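Local coordinates for protein transcriptional regulator, LacI family (Arthrobacter sp., PDB 4RKR) that probably controls transcription in answer to a sugar, holding a galactose-glucose disaccharide in the cleft of its periplasmic-binding-protein-like core, at residues A[96-101]-A[108-113]; A[72-77]-A[92-97]. All coordinates share one frame; numbering follows the deposited sequence.

How the interactions relate
Interactions 1 and 2 share V96 and L97 on strand 94-97, whose two edges pair with strand 106-110 in the first and strand 73-76 in the second; their centres lie about 14 Å apart. The sheet leads to the sugar: just past the strand ends D98 and Y77 both reach O6 of the galactose, and from strand 106-110 F110 CE2 comes within 3.3 Å of the same O6. These residues also touch one another, D98 CB lying 3.6 Å from Y77 CE2 and F110 CE2 3.9 Å from Y77 OH. D98 and Y77 thus form part of the sugar site, which other residues such as R151 and D227 complete.

Interaction 1. Residues A[96-101]-A[108-113]; sequences VLDENP and INFDYQ. With GLC (alpha-D-glucopyranose), chain E; GAL (beta-D-galactopyranose), chain B.
D98 meets F110 and Y112 just where strand 94-97 gives out, its backbone turning into a left-handed conformation (phi 57°). With CG anti to the backbone N (chi1 -154°), the side chain runs toward the sugar. CB packs 4.0 Å from F110 CE2, and CG lies at the edge of that ring, in its plane. OD1 sits in the plane of the Y112 ring, 3.3 Å from CE2, and accepts a water's hydrogen at 2.7 Å. OD2 gathers three hydroxyl donors: Y112 OH at 3.0 Å, on the syn side but 33° out of the carboxylate plane, glucose O3 at 2.6 Å and galactose O6 at 2.7 Å. Such a carboxylate at the C-terminal end of a parallel sheet, in the cleft between two lobes, fits the sugar-binding core of LacI-type regulators. Replacing D98 by alanine is likely to leave Y112 OH and the two sugar hydroxyls without the acceptor they share. Behind it, the strands are laced by I108 N to V96 O and D98 N to I108 O (2.9 Å), while the L97 and I108 side chains run alongside each other, CG to CB 4.0 Å, on the face covered by helix 246-262.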
loop_
_atom_site.group_PDB
_atom_site.type_symbol
_atom_site.label_atom_id
_atom_site.label_comp_id
_atom_site.label_asym_id
_atom_site.label_seq_id
_atom_site.Cartn_x
_atom_site.Cartn_y
_atom_site.Cartn_z
ATOM N N VAL A 96 13.970 -12.311 11.080
ATOM C CA VAL A 96 12.775 -12.805 10.369
ATOM C C VAL A 96 11.525 -12.523 11.180
ATOM O O VAL A 96 11.584 -12.482 12.405
ATOM C CB VAL A 96 12.826 -14.324 10.070
ATOM C CG1 VAL A 96 14.042 -14.673 9.236
ATOM C CG2 VAL A 96 12.822 -15.153 11.338
ATOM N N LEU A 97 10.400 -12.330 10.492
ATOM C CA LEU A 97 9.103 -12.147 11.162
ATOM C C LEU A 97 8.157 -13.290 10.880
ATOM O O LEU A 97 8.153 -13.875 9.786
ATOM C CB LEU A 97 8.434 -10.835 10.745
ATOM C CG LEU A 97 9.090 -9.615 11.395
ATOM C CD1 LEU A 97 10.134 -9.011 10.480
ATOM C CD2 LEU A 97 8.066 -8.573 11.778
ATOM N N ASP A 98 7.391 -13.629 11.910
ATOM C CA ASP A 98 6.219 -14.467 11.770
ATOM C C ASP A 98 6.505 -15.828 11.146
ATOM O O ASP A 98 5.694 -16.324 10.380
ATOM C CB ASP A 98 5.184 -13.707 10.932
ATOM C CG ASP A 98 3.753 -14.138 11.206
ATOM O OD1 ASP A 98 3.471 -14.911 12.158
ATOM O OD2 ASP A 98 2.901 -13.684 10.430
ATOM N N GLU A 99 7.661 -16.419 11.454
ATOM C CA GLU A 99 7.948 -17.796 11.044
ATOM C C GLU A 99 9.015 -18.419 11.916
ATOM O O GLU A 99 9.708 -17.728 12.650
ATOM C CB GLU A 99 8.383 -17.879 9.573
ATOM C CG GLU A 99 9.720 -17.225 9.234
ATOM C CD GLU A 99 10.136 -17.471 7.785
ATOM O OE1 GLU A 99 10.811 -18.477 7.540
ATOM O OE2 GLU A 99 9.804 -16.660 6.880
ATOM N N ASN A 100 9.141 -19.739 11.818
ATOM C CA ASN A 100 10.185 -20.460 12.526
ATOM C C ASN A 100 11.560 -19.950 12.091
ATOM O O ASN A 100 11.980 -20.161 10.946
ATOM C CB ASN A 100 10.088 -21.956 12.260
ATOM C CG ASN A 100 11.064 -22.759 13.104
ATOM O OD1 ASN A 100 12.204 -22.333 13.352
ATOM N ND2 ASN A 100 10.618 -23.924 13.563
ATOM N N PRO A 101 12.267 -19.282 13.004
ATOM C CA PRO A 101 13.491 -18.606 12.613
ATOM C C PRO A 101 14.653 -19.560 12.329
ATOM O O PRO A 101 15.642 -19.155 11.735
ATOM C CB PRO A 101 13.796 -17.745 13.836
ATOM C CG PRO A 101 13.273 -18.528 14.971
ATOM C CD PRO A 101 12.032 -19.197 14.453
ATOM N N ILE A 108 11.102 -12.124 15.320
ATOM C CA ILE A 108 9.920 -11.485 15.924
ATOM C C ILE A 108 8.703 -12.316 15.562
ATOM O O ILE A 108 8.432 -12.550 14.375
ATOM C CB ILE A 108 9.657 -10.068 15.353
ATOM C CG1 ILE A 108 10.862 -9.132 15.544
ATOM C CG2 ILE A 108 8.377 -9.470 15.929
ATOM C CD1 ILE A 108 11.302 -8.928 16.970
ATOM N N ASN A 109 7.960 -12.755 16.568
ATOM C CA ASN A 109 6.720 -13.463 16.302
ATOM C C ASN A 109 5.570 -12.914 17.133
ATOM O O ASN A 109 5.760 -12.083 18.012
ATOM C CB ASN A 109 6.900 -14.956 16.515
ATOM C CG ASN A 109 7.193 -15.295 17.941
ATOM O OD1 ASN A 109 8.098 -14.731 18.558
ATOM N ND2 ASN A 109 6.434 -16.226 18.477
ATOM N N PHE A 110 4.370 -13.377 16.829
ATOM C CA PHE A 110 3.178 -12.814 17.413
ATOM C C PHE A 110 2.408 -13.880 18.178
ATOM O O PHE A 110 2.445 -15.068 17.843
ATOM C CB PHE A 110 2.332 -12.210 16.308
ATOM C CG PHE A 110 3.083 -11.234 15.447
ATOM C CD1 PHE A 110 3.388 -9.970 15.920
ATOM C CD2 PHE A 110 3.502 -11.586 14.177
ATOM C CE1 PHE A 110 4.087 -9.068 15.136
ATOM C CE2 PHE A 110 4.203 -10.689 13.383
ATOM C CZ PHE A 110 4.491 -9.425 13.859
ATOM N N ASP A 111 1.727 -13.449 19.227
ATOM C CA ASP A 111 0.968 -14.361 20.063
ATOM C C ASP A 111 -0.416 -14.549 19.460
ATOM O O ASP A 111 -1.322 -13.780 19.751
ATOM C CB ASP A 111 0.865 -13.784 21.474
ATOM C CG ASP A 111 0.263 -14.750 22.447
ATOM O OD1 ASP A 111 -0.174 -15.845 22.022
ATOM O OD2 ASP A 111 0.240 -14.410 23.642
ATOM N N TYR A 112 -0.581 -15.564 18.617
ATOM C CA TYR A 112 -1.862 -15.756 17.905
ATOM C C TYR A 112 -2.968 -16.375 18.766
ATOM O O TYR A 112 -4.151 -16.289 18.421
ATOM C CB TYR A 112 -1.664 -16.570 16.620
ATOM C CG TYR A 112 -1.029 -15.762 15.502
ATOM C CD1 TYR A 112 -1.680 -14.650 14.969
ATOM C CD2 TYR A 112 0.219 -16.099 14.987
ATOM C CE1 TYR A 112 -1.104 -13.894 13.968
ATOM C CE2 TYR A 112 0.800 -15.346 13.979
ATOM C CZ TYR A 112 0.130 -14.247 13.478
ATOM O OH TYR A 112 0.674 -13.494 12.479
ATOM N N GLN A 113 -2.578 -17.000 19.873
ATOM C CA GLN A 113 -3.524 -17.496 20.866
ATOM C C GLN A 113 -4.177 -16.373 21.649
ATOM O O GLN A 113 -5.383 -16.381 21.870
ATOM C CB GLN A 113 -2.819 -18.423 21.840
ATOM C CG GLN A 113 -2.388 -19.725 21.198
ATOM C CD GLN A 113 -1.884 -20.718 22.213
ATOM O OE1 GLN A 113 -1.779 -20.415 23.411
ATOM N NE2 GLN A 113 -1.575 -21.919 21.745
HETATM C C1 GLC E . 4.129 -16.866 7.041
HETATM C C2 GLC E . 3.337 -16.413 8.271
HETATM C C3 GLC E . 2.077 -15.670 7.880
HETATM C C4 GLC E . 2.434 -14.529 6.956
HETATM C C5 GLC E . 3.153 -15.089 5.733
HETATM C C6 GLC E . 3.521 -13.972 4.769
HETATM O O1 GLC E . 3.421 -17.913 6.376
HETATM O O2 GLC E . 2.926 -17.536 9.054
HETATM O O3 GLC E . 1.394 -15.216 9.050
HETATM O O4 GLC E . 1.225 -13.893 6.547
HETATM O O5 GLC E . 4.337 -15.805 6.100
HETATM O O6 GLC E . 4.405 -14.481 3.763
HETATM C C1 GAL B . 1.209 -12.495 6.783
HETATM C C2 GAL B . -0.090 -11.895 6.245
HETATM C C3 GAL B . -0.180 -10.407 6.577
HETATM C C4 GAL B . 0.075 -10.178 8.056
HETATM C C5 GAL B . 1.357 -10.864 8.498
HETATM C C6 GAL B . 1.537 -10.712 10.000
HETATM O O2 GAL B . -0.104 -12.066 4.824
HETATM O O3 GAL B . -1.464 -9.854 6.270
HETATM O O4 GAL B . -1.024 -10.694 8.801
HETATM O O5 GAL B . 1.333 -12.255 8.180
HETATM O O6 GAL B . 2.891 -11.026 10.327
HETATM O O HOH W 1 4.530 -15.796 14.531
#

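Interaction 2. Residues A[72-77]-A[92-97]. With GAL (beta-D-galactopyranose), chain B.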
loop_
_atom_site.group_PDB
_atom_site.type_symbol
_atom_site.label_atom_id
_atom_site.label_comp_id
_atom_site.label_asym_id
_atom_site.label_seq_id
_atom_site.Cartn_x
_atom_site.Cartn_y
_atom_site.Cartn_z
ATOM N N ASP A 72 24.320 -5.132 5.174
ATOM C CA ASP A 72 25.001 -5.650 6.357
ATOM C C ASP A 72 24.064 -6.514 7.172
ATOM O O ASP A 72 24.493 -7.176 8.114
ATOM C CB ASP A 72 25.504 -4.498 7.235
ATOM C CG ASP A 72 26.434 -3.578 6.500
ATOM O OD1 ASP A 72 27.335 -4.084 5.793
ATOM O OD2 ASP A 72 26.257 -2.350 6.615
ATOM N N ALA A 73 22.782 -6.480 6.811
ATOM C CA ALA A 73 21.736 -7.152 7.568
ATOM C C ALA A 73 20.454 -7.195 6.751
ATOM O O ALA A 73 20.272 -6.418 5.812
ATOM C CB ALA A 73 21.488 -6.429 8.876
ATOM N N VAL A 74 19.575 -8.119 7.110
ATOM C CA VAL A 74 18.283 -8.236 6.464
ATOM C C VAL A 74 17.210 -8.362 7.497
ATOM O O VAL A 74 17.340 -9.112 8.465
ATOM C CB VAL A 74 18.189 -9.465 5.536
ATOM C CG1 VAL A 74 16.748 -9.697 5.093
ATOM C CG2 VAL A 74 19.084 -9.271 4.329
ATOM N N ILE A 75 16.141 -7.618 7.269
ATOM C CA ILE A 75 14.903 -7.790 7.997
ATOM C C ILE A 75 13.862 -8.234 6.972
ATOM O O ILE A 75 13.751 -7.653 5.881
ATOM C CB ILE A 75 14.453 -6.460 8.584
ATOM C CG1 ILE A 75 15.440 -6.007 9.649
ATOM C CG2 ILE A 75 13.017 -6.573 9.123
ATOM C CD1 ILE A 75 15.260 -4.553 10.061
ATOM N N GLY A 76 13.086 -9.247 7.292
ATOM C CA GLY A 76 12.135 -9.699 6.298
ATOM C C GLY A 76 11.161 -10.786 6.651
ATOM O O GLY A 76 11.311 -11.522 7.646
ATOM N N TYR A 77 10.147 -10.861 5.800
ATOM C CA TYR A 77 9.260 -12.004 5.720
ATOM C C TYR A 77 9.819 -12.901 4.617
ATOM O O TYR A 77 9.877 -12.491 3.459
ATOM C CB TYR A 77 7.849 -11.542 5.391
ATOM C CG TYR A 77 7.089 -10.959 6.566
ATOM C CD1 TYR A 77 7.288 -9.633 6.976
ATOM C CD2 TYR A 77 6.151 -11.723 7.250
ATOM C CE1 TYR A 77 6.579 -9.102 8.045
ATOM C CE2 TYR A 77 5.440 -11.204 8.321
ATOM C CZ TYR A 77 5.651 -9.901 8.704
ATOM O OH TYR A 77 4.968 -9.420 9.765
ATOM N N ARG A 92 26.253 -11.899 8.838
ATOM C CA ARG A 92 25.382 -10.779 8.614
ATOM C C ARG A 92 23.980 -11.169 9.164
ATOM O O ARG A 92 23.388 -12.128 8.713
ATOM C CB ARG A 92 25.365 -10.431 7.121
ATOM C CG ARG A 92 26.728 -10.038 6.563
ATOM C CD ARG A 92 26.748 -9.931 5.046
ATOM N NE ARG A 92 26.729 -11.246 4.396
ATOM C CZ ARG A 92 26.928 -11.445 3.097
ATOM N NH1 ARG A 92 27.176 -10.414 2.286
ATOM N NH2 ARG A 92 26.889 -12.685 2.608
ATOM N N PRO A 93 23.493 -10.442 10.180
ATOM C CA PRO A 93 22.267 -10.833 10.861
ATOM C C PRO A 93 21.016 -10.783 10.014
ATOM O O PRO A 93 20.771 -9.808 9.282
ATOM C CB PRO A 93 22.137 -9.815 12.011
ATOM C CG PRO A 93 23.085 -8.739 11.714
ATOM C CD PRO A 93 24.169 -9.323 10.863
ATOM N N LEU A 94 20.240 -11.846 10.132
ATOM C CA LEU A 94 18.906 -11.920 9.602
ATOM C C LEU A 94 17.934 -11.828 10.762
ATOM O O LEU A 94 18.058 -12.563 11.749
ATOM C CB LEU A 94 18.677 -13.252 8.891
ATOM C CG LEU A 94 17.257 -13.481 8.354
ATOM C CD1 LEU A 94 16.901 -12.394 7.339
ATOM C CD2 LEU A 94 17.139 -14.869 7.733
ATOM N N ILE A 95 16.964 -10.937 10.620
ATOM C CA ILE A 95 15.841 -10.854 11.521
ATOM C C ILE A 95 14.608 -11.194 10.724
ATOM O O ILE A 95 14.256 -10.456 9.790
ATOM C CB ILE A 95 15.691 -9.432 12.061
ATOM C CG1 ILE A 95 16.961 -9.059 12.831
ATOM C CG2 ILE A 95 14.448 -9.339 12.952
ATOM C CD1 ILE A 95 17.014 -7.614 13.246
ATOM N N VAL A 96 13.970 -12.311 11.080
ATOM C CA VAL A 96 12.775 -12.805 10.369
ATOM C C VAL A 96 11.525 -12.523 11.180
ATOM O O VAL A 96 11.584 -12.482 12.405
ATOM C CB VAL A 96 12.826 -14.324 10.070
ATOM C CG1 VAL A 96 14.042 -14.673 9.236
ATOM C CG2 VAL A 96 12.822 -15.153 11.338
ATOM N N LEU A 97 10.400 -12.330 10.492
ATOM C CA LEU A 97 9.103 -12.147 11.162
ATOM C C LEU A 97 8.157 -13.290 10.880
ATOM O O LEU A 97 8.153 -13.875 9.786
ATOM C CB LEU A 97 8.434 -10.835 10.745
ATOM C CG LEU A 97 9.090 -9.615 11.395
ATOM C CD1 LEU A 97 10.134 -9.011 10.480
ATOM C CD2 LEU A 97 8.066 -8.573 11.778
HETATM C C1 GAL B . 1.209 -12.495 6.783
HETATM C C2 GAL B . -0.090 -11.895 6.245
HETATM C C3 GAL B . -0.180 -10.407 6.577
HETATM C C4 GAL B . 0.075 -10.178 8.056
HETATM C C5 GAL B . 1.357 -10.864 8.498
HETATM C C6 GAL B . 1.537 -10.712 10.000
HETATM O O2 GAL B . -0.104 -12.066 4.824
HETATM O O3 GAL B . -1.464 -9.854 6.270
HETATM O O4 GAL B . -1.024 -10.694 8.801
HETATM O O5 GAL B . 1.333 -12.255 8.180
HETATM O O6 GAL B . 2.891 -11.026 10.327
#
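V74 and I95 are joined by the shortest link of a regular parallel ladder, I95 N giving its hydrogen to V74 O at 2.8 Å and nearly straight (173°). Strand 73-76 and strand 94-97 run in the same direction, the axes of these short segments 4.8 Å apart at closest approach, and the donors alternate between them: V74 N goes to P93 O, G76 N to I95 O at 3.0 Å, and L97 N to G76 O. The last two bonds are less straight, and in the last the donor is tilted 30° from the carbonyl plane, as the strands begin to part. The CA-H groups of L94, I75 and V96 add contacts to the same carbonyls that take the amide hydrogens.

Polar groups at the entry to the ladder are satisfied from outside. Both ends of the Q86 amide are used, NE2 by R92 O and OE1 by L94 N; R92 NE bonds to L89 O, and D72 OD2 takes the hydrogen of S17 N. At the exit, the Y77 ring lies over L97 CB, which stands 3.8 Å from its centroid and 19° off the normal, a CH-pi contact. This leaves the ring edge for the sugar: galactose O6 lies in the ring plane, 2.7 Å from Y77 OH, which also pairs with Y29 OH.

Between these ends the packing is apolar. V74 CG1, the methyl turned away from the residue's own amide nitrogen, touches L94 CD1 at 3.5 Å, and I75 CG2 reaches L97 CD1 at 4.0 Å. The two strands and helix 82-89 form a beta-alpha-beta unit: this helix packs against V74, L94 and V96, helix 246-262 covers I95 and L97 on the other face, and strands 17-22 and 106-110 flank the pair.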